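PDB 6OZU: eukaryotic translation initiation factor 4 gamma 5 from Trypanosoma cruzi, which probably serves as a scaffold in translation initiation, its helical MIF4G domain offering a binding platform for partners such as an eIF4A-type RNA helicase. Local coordinates for residues F170-D173 / Y174-I177. Residues are numbered along the deposited sequence; the frame is centred on the assembly and turned at random.
Sequences FPAD and YELI. With SO4 (sulfate ion), chain E.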
loop_
_atom_site.group_PDB
_atom_site.type_symbol
_atom_site.label_atom_id
_atom_site.label_comp_id
_atom_site.label_asym_id
_atom_site.label_seq_id
_atom_site.Cartn_x
_atom_site.Cartn_y
_atom_site.Cartn_z
ATOM N N PHE A 170 -2.205 -15.964 -16.390
ATOM C CA PHE A 170 -2.883 -14.681 -16.287
ATOM C C PHE A 170 -3.560 -14.555 -14.909
ATOM O O PHE A 170 -4.018 -15.574 -14.387
ATOM C CB PHE A 170 -3.930 -14.581 -17.418
ATOM C CG PHE A 170 -4.430 -13.192 -17.708
ATOM C CD1 PHE A 170 -3.584 -12.228 -18.248
ATOM C CD2 PHE A 170 -5.750 -12.850 -17.467
ATOM C CE1 PHE A 170 -4.045 -10.942 -18.514
ATOM C CE2 PHE A 170 -6.215 -11.561 -17.752
ATOM C CZ PHE A 170 -5.360 -10.617 -18.277
ATOM N N PRO A 171 -3.638 -13.336 -14.300
ATOM C CA PRO A 171 -4.270 -13.220 -12.970
ATOM C C PRO A 171 -5.742 -13.593 -12.881
ATOM O O PRO A 171 -6.487 -13.517 -13.860
ATOM C CB PRO A 171 -4.061 -11.750 -12.588
ATOM C CG PRO A 171 -3.785 -11.061 -13.848
ATOM C CD PRO A 171 -3.125 -12.027 -14.759
ATOM N N ALA A 172 -6.162 -13.967 -11.663
ATOM C CA ALA A 172 -7.529 -14.327 -11.329
ATOM C C ALA A 172 -8.368 -13.059 -11.396
ATOM O O ALA A 172 -7.809 -11.956 -11.358
ATOM C CB ALA A 172 -7.571 -14.920 -9.934
ATOM N N ASP A 173 -9.699 -13.206 -11.490
ATOM C CA ASP A 173 -10.627 -12.090 -11.638
ATOM C C ASP A 173 -10.553 -11.019 -10.541
ATOM O O ASP A 173 -10.394 -9.836 -10.887
ATOM C CB ASP A 173 -12.063 -12.611 -11.807
ATOM C CG ASP A 173 -12.266 -13.437 -13.076
ATOM O OD1 ASP A 173 -11.843 -12.971 -14.170
ATOM O OD2 ASP A 173 -12.836 -14.551 -12.974
ATOM N N TYR A 174 -10.656 -11.405 -9.240
ATOM C CA TYR A 174 -10.603 -10.407 -8.154
ATOM C C TYR A 174 -9.222 -9.766 -8.033
ATOM O O TYR A 174 -9.127 -8.586 -7.700
ATOM C CB TYR A 174 -11.123 -10.949 -6.810
ATOM C CG TYR A 174 -12.606 -11.280 -6.828
ATOM C CD1 TYR A 174 -13.571 -10.283 -6.668
ATOM C CD2 TYR A 174 -13.047 -12.585 -7.036
ATOM C CE1 TYR A 174 -14.936 -10.584 -6.705
ATOM C CE2 TYR A 174 -14.407 -12.898 -7.065
ATOM C CZ TYR A 174 -15.347 -11.896 -6.897
ATOM O OH TYR A 174 -16.681 -12.223 -6.938
ATOM N N GLU A 175 -8.176 -10.503 -8.425
ATOM C CA GLU A 175 -6.795 -10.020 -8.453
ATOM C C GLU A 175 -6.597 -8.935 -9.489
ATOM O O GLU A 175 -5.943 -7.939 -9.179
ATOM C CB GLU A 175 -5.834 -11.183 -8.682
ATOM C CG GLU A 175 -5.380 -11.836 -7.393
ATOM C CD GLU A 175 -6.483 -12.374 -6.511
ATOM O OE1 GLU A 175 -6.642 -11.845 -5.387
ATOM O OE2 GLU A 175 -7.208 -13.295 -6.954
ATOM N N LEU A 176 -7.202 -9.094 -10.694
ATOM C CA LEU A 176 -7.158 -8.097 -11.743
ATOM C C LEU A 176 -7.794 -6.792 -11.273
ATOM O O LEU A 176 -7.269 -5.729 -11.613
ATOM C CB LEU A 176 -7.907 -8.594 -12.986
ATOM C CG LEU A 176 -7.085 -9.336 -14.014
ATOM C CD1 LEU A 176 -7.976 -10.208 -14.886
ATOM C CD2 LEU A 176 -6.314 -8.380 -14.866
ATOM N N ILE A 177 -8.929 -6.862 -10.502
ATOM C CA ILE A 177 -9.639 -5.690 -9.965
ATOM C C ILE A 177 -8.763 -4.949 -8.944
ATOM O O ILE A 177 -8.633 -3.735 -9.052
ATOM C CB ILE A 177 -11.064 -6.009 -9.446
ATOM C CG1 ILE A 177 -11.852 -6.847 -10.478
ATOM C CG2 ILE A 177 -11.820 -4.707 -9.111
ATOM C CD1 ILE A 177 -13.032 -7.611 -9.946
HETATM S S SO4 E . -4.849 -19.355 -16.341
HETATM O O1 SO4 E . -5.361 -20.425 -15.485
HETATM O O2 SO4 E . -3.757 -18.698 -15.617
HETATM O O3 SO4 E . -4.377 -19.908 -17.615
HETATM O O4 SO4 E . -5.916 -18.392 -16.639
#
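Leu176 reaches back from the first turn of its helix and lays its branched end across Phe170 and Pro171. CD1 comes within 3.6 Å of Phe170 CE2, on a line oblique to the ring, while Leu176 CG lies 3.7 Å from Pro171 CG, with CD2 of the leucine close to that same proline carbon; the leucine side chain crosses the side chains of both partners at about a right angle. The phenyl group is brought to this spot by its first torsion: CG stands anti to the backbone N (chi1 -163°), and the ring extends beside the chain with Pro171 CD over one face, near the rim. The apolar cluster continues onto helix 215-235, where Leu220 touches both Phe170 and Leu176 and Met217 touches Pro171. Ala172 holds the N-cap position of helix 173-186, one of the antiparallel helices from which MIF4G domains build their HEAT-like solenoid, and the backbone bonding begins at this residue: Leu176 N donates to Ala172 O over 3.0 Å, arriving nearly along the C=O axis (162°), the first i to i+4 bond of the turn; the next, from Ile177 N to Asp173 O, is weak at 3.3 Å. Glu175 folds back toward the cap: its chain bends at chi2 (58°), which carries OE2 to 3.4 Å from Ala172 CB, a van der Waals approach to a methyl. Tyr174 turns to helix 118-144, meeting Arg125, Leu126 and Ala129, whereas Pro171 and Glu175 touch Leu161 and Leu160 of helix 150-162. Ahead of the helix, Phe170 N gives a hydrogen bond to sulfate O2 (3.2 Å), and Arg169 N binds the same ion, probably acquired from the crystallisation liquor.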